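Local structure of prolyl 4-hydroxylase (Paramecium bursaria Chlorella virus 1, 5C5T) at residues E49-L62 with Q87-I101. The protein probably hydroxylates prolines of collagen-like sequences as a 2-oxoglutarate- and iron-dependent dioxygenase, and is captured here with 2-oxoglutarate bound. Numbering follows the deposited sequence.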
loop_
_atom_site.group_PDB
_atom_site.type_symbol
_atom_site.label_atom_id
_atom_site.label_comp_id
_atom_site.label_asym_id
_atom_site.label_seq_id
_atom_site.Cartn_x
_atom_site.Cartn_y
_atom_site.Cartn_z
ATOM N N GLU A 49 7.820 -11.675 11.158
ATOM C CA GLU A 49 6.795 -11.835 10.105
ATOM C C GLU A 49 7.197 -11.112 8.817
ATOM O O GLU A 49 7.049 -11.680 7.723
ATOM C CB GLU A 49 5.428 -11.324 10.578
ATOM C CG GLU A 49 4.735 -12.247 11.578
ATOM C CD GLU A 49 3.566 -11.607 12.276
ATOM O OE1 GLU A 49 3.411 -10.359 12.234
ATOM O OE2 GLU A 49 2.781 -12.367 12.886
ATOM N N CYS A 50 7.711 -9.868 8.911
ATOM C CA CYS A 50 8.242 -9.205 7.726
ATOM C C CYS A 50 9.355 -9.997 7.042
ATOM O O CYS A 50 9.381 -10.131 5.813
ATOM C CB CYS A 50 8.714 -7.794 8.083
ATOM S SG CYS A 50 7.447 -6.632 8.660
ATOM N N ASP A 51 10.262 -10.568 7.831
ATOM C CA ASP A 51 11.383 -11.284 7.243
ATOM C C ASP A 51 10.917 -12.570 6.563
ATOM O O ASP A 51 11.428 -12.910 5.497
ATOM C CB ASP A 51 12.432 -11.619 8.306
ATOM C CG ASP A 51 13.189 -10.387 8.809
ATOM O OD1 ASP A 51 13.244 -9.314 8.141
ATOM O OD2 ASP A 51 13.771 -10.533 9.900
ATOM N N VAL A 52 9.951 -13.254 7.159
ATOM C CA VAL A 52 9.426 -14.479 6.582
ATOM C C VAL A 52 8.796 -14.131 5.213
ATOM O O VAL A 52 8.972 -14.846 4.231
ATOM C CB VAL A 52 8.427 -15.136 7.552
ATOM C CG1 VAL A 52 7.619 -16.225 6.885
ATOM C CG2 VAL A 52 9.192 -15.688 8.770
ATOM N N LEU A 53 8.115 -12.997 5.146
ATOM C CA LEU A 53 7.449 -12.630 3.898
ATOM C C LEU A 53 8.468 -12.222 2.863
ATOM O O LEU A 53 8.367 -12.635 1.703
ATOM C CB LEU A 53 6.401 -11.516 4.110
ATOM C CG LEU A 53 5.575 -11.097 2.871
ATOM C CD1 LEU A 53 4.990 -12.308 2.149
ATOM C CD2 LEU A 53 4.469 -10.089 3.224
ATOM N N ILE A 54 9.483 -11.431 3.234
ATOM C CA ILE A 54 10.533 -11.119 2.293
ATOM C C ILE A 54 11.159 -12.371 1.707
ATOM O O ILE A 54 11.382 -12.455 0.510
ATOM C CB ILE A 54 11.620 -10.273 2.975
ATOM C CG1 ILE A 54 11.065 -8.894 3.364
ATOM C CG2 ILE A 54 12.839 -10.108 2.104
ATOM C CD1 ILE A 54 11.901 -8.135 4.391
ATOM N N ASN A 55 11.518 -13.331 2.562
ATOM C CA ASN A 55 12.145 -14.556 2.063
ATOM C C ASN A 55 11.233 -15.334 1.113
ATOM O O ASN A 55 11.726 -15.837 0.124
ATOM C CB ASN A 55 12.624 -15.412 3.256
ATOM C CG ASN A 55 13.789 -14.751 3.970
ATOM O OD1 ASN A 55 14.608 -14.073 3.344
ATOM N ND2 ASN A 55 13.820 -14.872 5.292
ATOM N N ALA A 56 9.916 -15.363 1.367
ATOM C CA ALA A 56 8.959 -16.046 0.505
ATOM C C ALA A 56 8.914 -15.317 -0.832
ATOM O O ALA A 56 8.887 -15.972 -1.874
ATOM C CB ALA A 56 7.563 -16.118 1.153
ATOM N N ALA A 57 8.948 -13.986 -0.818
ATOM C CA ALA A 57 8.943 -13.218 -2.067
ATOM C C ALA A 57 10.268 -13.422 -2.900
ATOM O O ALA A 57 10.234 -13.555 -4.113
ATOM C CB ALA A 57 8.696 -11.718 -1.756
ATOM N N ILE A 58 11.414 -13.476 -2.227
ATOM C CA ILE A 58 12.692 -13.744 -2.896
ATOM C C ILE A 58 12.620 -15.119 -3.559
ATOM O O ILE A 58 13.052 -15.270 -4.709
ATOM C CB ILE A 58 13.843 -13.628 -1.895
ATOM C CG1 ILE A 58 14.070 -12.152 -1.520
ATOM C CG2 ILE A 58 15.155 -14.211 -2.458
ATOM C CD1 ILE A 58 15.001 -11.977 -0.315
ATOM N N LYS A 59 12.060 -16.109 -2.862
ATOM C CA LYS A 59 11.935 -17.460 -3.448
ATOM C C LYS A 59 11.045 -17.486 -4.705
ATOM O O LYS A 59 11.207 -18.385 -5.540
ATOM C CB LYS A 59 11.432 -18.457 -2.394
ATOM C CG LYS A 59 12.528 -18.820 -1.365
ATOM C CD LYS A 59 12.246 -20.163 -0.679
ATOM C CE LYS A 59 13.323 -20.532 0.343
ATOM N NZ LYS A 59 12.952 -20.063 1.711
ATOM N N LYS A 60 10.164 -16.494 -4.854
ATOM C CA LYS A 60 9.314 -16.345 -6.041
ATOM C C LYS A 60 9.943 -15.502 -7.146
ATOM O O LYS A 60 9.302 -15.260 -8.185
ATOM C CB LYS A 60 7.962 -15.744 -5.636
ATOM C CG LYS A 60 7.128 -16.694 -4.836
ATOM C CD LYS A 60 6.103 -15.953 -3.961
ATOM C CE LYS A 60 5.045 -15.148 -4.711
ATOM N NZ LYS A 60 4.078 -15.988 -5.433
ATOM N N GLY A 61 11.165 -15.021 -6.926
ATOM C CA GLY A 61 11.922 -14.341 -7.949
ATOM C C GLY A 61 12.018 -12.837 -7.791
ATOM O O GLY A 61 12.424 -12.151 -8.750
ATOM N N LEU A 62 11.680 -12.317 -6.614
ATOM C CA LEU A 62 11.583 -10.843 -6.450
ATOM C C LEU A 62 12.828 -10.125 -6.941
ATOM O O LEU A 62 12.714 -9.056 -7.539
ATOM C CB LEU A 62 11.312 -10.448 -4.992
ATOM C CG LEU A 62 11.243 -8.963 -4.646
ATOM C CD1 LEU A 62 10.066 -8.335 -5.364
ATOM C CD2 LEU A 62 11.138 -8.746 -3.125
ATOM N N GLN A 87 8.457 -6.565 -8.771
ATOM C CA GLN A 87 7.250 -7.007 -8.069
ATOM C C GLN A 87 6.959 -8.501 -8.167
ATOM O O GLN A 87 7.297 -9.162 -9.145
ATOM C CB GLN A 87 6.022 -6.272 -8.590
ATOM C CG GLN A 87 6.133 -4.754 -8.560
ATOM C CD GLN A 87 6.357 -4.221 -9.941
ATOM O OE1 GLN A 87 5.645 -4.594 -10.872
ATOM N NE2 GLN A 87 7.363 -3.372 -10.098
ATOM N N THR A 88 6.284 -9.036 -7.157
ATOM C CA THR A 88 5.669 -10.341 -7.287
ATOM C C THR A 88 4.301 -10.367 -6.610
ATOM O O THR A 88 3.975 -9.467 -5.817
ATOM C CB THR A 88 6.598 -11.448 -6.733
ATOM O OG1 THR A 88 6.071 -12.729 -7.060
ATOM C CG2 THR A 88 6.818 -11.332 -5.203
ATOM N N TRP A 89 3.476 -11.331 -7.004
ATOM C CA TRP A 89 2.113 -11.499 -6.471
ATOM C C TRP A 89 1.900 -12.800 -5.716
ATOM O O TRP A 89 2.402 -13.828 -6.125
ATOM C CB TRP A 89 1.070 -11.465 -7.583
ATOM C CG TRP A 89 1.034 -10.192 -8.369
ATOM C CD1 TRP A 89 1.701 -9.937 -9.530
ATOM C CD2 TRP A 89 0.220 -9.016 -8.100
ATOM N NE1 TRP A 89 1.369 -8.677 -10.000
ATOM C CE2 TRP A 89 0.483 -8.088 -9.130
ATOM C CE3 TRP A 89 -0.690 -8.669 -7.109
ATOM C CZ2 TRP A 89 -0.121 -6.825 -9.167
ATOM C CZ3 TRP A 89 -1.299 -7.403 -7.149
ATOM C CH2 TRP A 89 -1.028 -6.520 -8.177
ATOM N N PHE A 90 1.077 -12.745 -4.671
ATOM C CA PHE A 90 0.733 -13.917 -3.864
ATOM C C PHE A 90 -0.716 -14.302 -4.094
ATOM O O PHE A 90 -1.615 -13.428 -4.144
ATOM C CB PHE A 90 0.957 -13.629 -2.378
ATOM C CG PHE A 90 2.400 -13.613 -1.972
ATOM C CD1 PHE A 90 3.164 -12.509 -2.204
ATOM C CD2 PHE A 90 3.006 -14.710 -1.387
ATOM C CE1 PHE A 90 4.495 -12.474 -1.896
ATOM C CE2 PHE A 90 4.369 -14.668 -1.022
ATOM C CZ PHE A 90 5.112 -13.531 -1.288
ATOM N N MET A 91 -0.938 -15.602 -4.304
ATOM C CA MET A 91 -2.275 -16.158 -4.362
ATOM C C MET A 91 -2.930 -16.120 -2.990
ATOM O O MET A 91 -2.228 -16.101 -1.973
ATOM C CB MET A 91 -2.252 -17.584 -4.879
ATOM C CG MET A 91 -1.637 -17.724 -6.281
ATOM S SD MET A 91 -2.586 -16.888 -7.555
ATOM C CE MET A 91 -1.633 -15.447 -7.897
ATOM N N PRO A 92 -4.272 -16.074 -2.972
ATOM C CA PRO A 92 -5.020 -16.190 -1.717
ATOM C C PRO A 92 -4.567 -17.448 -0.981
ATOM O O PRO A 92 -4.411 -18.504 -1.614
ATOM C CB PRO A 92 -6.469 -16.284 -2.173
ATOM C CG PRO A 92 -6.500 -15.620 -3.528
ATOM C CD PRO A 92 -5.159 -15.922 -4.137
ATOM N N GLY A 93 -4.269 -17.338 0.311
ATOM C CA GLY A 93 -3.882 -18.507 1.087
ATOM C C GLY A 93 -2.499 -19.096 0.829
ATOM O O GLY A 93 -2.144 -20.123 1.395
ATOM N N GLU A 94 -1.678 -18.413 0.021
ATOM C CA GLU A 94 -0.365 -18.926 -0.339
ATOM C C GLU A 94 0.561 -18.966 0.876
ATOM O O GLU A 94 1.386 -19.878 1.018
ATOM C CB GLU A 94 0.265 -18.067 -1.463
ATOM C CG GLU A 94 1.587 -18.582 -1.938
ATOM C CD GLU A 94 2.136 -17.874 -3.145
ATOM O OE1 GLU A 94 1.341 -17.254 -3.881
ATOM O OE2 GLU A 94 3.372 -17.978 -3.390
ATOM N N HIS A 95 0.427 -17.949 1.726
ATOM C CA HIS A 95 1.342 -17.740 2.843
ATOM C C HIS A 95 0.641 -17.200 4.097
ATOM O O HIS A 95 -0.236 -16.358 4.024
ATOM C CB HIS A 95 2.450 -16.802 2.415
ATOM C CG HIS A 95 3.658 -16.927 3.268
ATOM N ND1 HIS A 95 3.699 -16.458 4.563
ATOM C CD2 HIS A 95 4.840 -17.547 3.050
ATOM C CE1 HIS A 95 4.867 -16.757 5.098
ATOM N NE2 HIS A 95 5.583 -17.411 4.198
ATOM N N GLU A 96 1.002 -17.750 5.255
ATOM C CA GLU A 96 0.360 -17.359 6.485
ATOM C C GLU A 96 0.520 -15.868 6.817
ATOM O O GLU A 96 -0.398 -15.284 7.396
ATOM C CB GLU A 96 0.881 -18.221 7.666
ATOM C CG GLU A 96 2.368 -18.090 7.937
ATOM C CD GLU A 96 2.706 -17.069 9.023
ATOM O OE1 GLU A 96 1.769 -16.492 9.615
ATOM O OE2 GLU A 96 3.912 -16.843 9.277
ATOM N N VAL A 97 1.607 -15.222 6.410
ATOM C CA VAL A 97 1.766 -13.780 6.718
ATOM C C VAL A 97 0.812 -12.961 5.828
ATOM O O VAL A 97 0.347 -11.920 6.245
ATOM C CB VAL A 97 3.223 -13.276 6.593
ATOM C CG1 VAL A 97 3.322 -11.754 6.835
ATOM C CG2 VAL A 97 4.140 -13.984 7.585
ATOM N N ILE A 98 0.544 -13.421 4.607
ATOM C CA ILE A 98 -0.506 -12.779 3.791
ATOM C C ILE A 98 -1.871 -12.904 4.421
ATOM O O ILE A 98 -2.653 -11.925 4.476
ATOM C CB ILE A 98 -0.559 -13.373 2.398
ATOM C CG1 ILE A 98 0.813 -13.238 1.701
ATOM C CG2 ILE A 98 -1.712 -12.706 1.584
ATOM C CD1 ILE A 98 1.161 -11.905 1.213
ATOM N N ASP A 99 -2.190 -14.117 4.872
ATOM C CA ASP A 99 -3.394 -14.349 5.632
ATOM C C ASP A 99 -3.522 -13.352 6.772
ATOM O O ASP A 99 -4.592 -12.836 7.018
ATOM C CB ASP A 99 -3.425 -15.767 6.203
ATOM C CG ASP A 99 -3.592 -16.832 5.139
ATOM O OD1 ASP A 99 -4.240 -16.569 4.099
ATOM O OD2 ASP A 99 -3.109 -17.959 5.381
ATOM N N LYS A 100 -2.441 -13.105 7.509
ATOM C CA LYS A 100 -2.515 -12.163 8.626
ATOM C C LYS A 100 -2.728 -10.705 8.207
ATOM O O LYS A 100 -3.515 -9.993 8.796
ATOM C CB LYS A 100 -1.244 -12.272 9.474
ATOM C CG LYS A 100 -1.211 -11.300 10.647
ATOM C CD LYS A 100 -0.019 -11.570 11.557
ATOM C CE LYS A 100 -0.068 -10.696 12.808
ATOM N NZ LYS A 100 0.654 -11.353 13.963
ATOM N N ILE A 101 -2.022 -10.276 7.174
ATOM C CA ILE A 101 -2.292 -8.949 6.584
ATOM C C ILE A 101 -3.772 -8.798 6.318
ATOM O O ILE A 101 -4.379 -7.803 6.715
ATOM C CB ILE A 101 -1.481 -8.730 5.316
ATOM C CG1 ILE A 101 0.035 -8.627 5.657
ATOM C CG2 ILE A 101 -1.934 -7.427 4.586
ATOM C CD1 ILE A 101 0.978 -8.604 4.454
#
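Just past the end of helix 47-59, Lys-60 reaches across the ring of Phe-90, where that helix packs on the edge strand 86-89 and helix 96-109 in the double-stranded beta-helix fold of the 2-oxoglutarate oxygenases. Its chain bends at chi3 and chi4 (64° and 69°), which lays CE 3.7 Å above the centre of the Phe-90 ring, a CH-pi contact. The ammonium, still over that face, is close enough for a cation-pi interaction. NZ gives one hydrogen bond to Trp-89 O at 2.8 Å, tilted out of the carbonyl plane, and a salt bridge to the syn lone pair of Glu-94 OE2. The other carboxylate oxygen, OE1, has a weak bond from NZ and takes the backbone N-H of Met-91 at 2.8 Å, tying Glu-94 back across the type II turn 91-94 and fixing the carboxylate's rotation. Ala-56 CB and Ala-57 N meet the edge of the same ring, while Leu-53 CD1 approaches CZ obliquely. With CG anti to the backbone N (chi1 -177°), Leu-53 swings its branches toward helix 96-109, CD1 meeting Ile-98 CD1 and CD2 meeting Ile-101 CD1, each pair of side chains crossing at about a right angle. Beyond the segments, Leu-161 also packs on Leu-53. Val-52, a turn before Ala-56, sets CG1 at the edge of the His-95 imidazole, 3.3 Å from CE1, and Ala-56 CB comes in near CD2. His-95 is the N-cap of helix 96-109, and its ND1 accepts the N-H of Val-97 almost straight and in the ring plane, which fixes the turn of the imidazole. At the far end, the extended side chains of Glu-49 and Lys-100 cross nearly perpendicularly. Ser-46 N hydrogen-bonds to Glu-49 OE1, and Lys-100 NZ closes the salt bridge on the other oxygen, meeting the syn lone pair of Glu-49 OE2 at 2.6 Å.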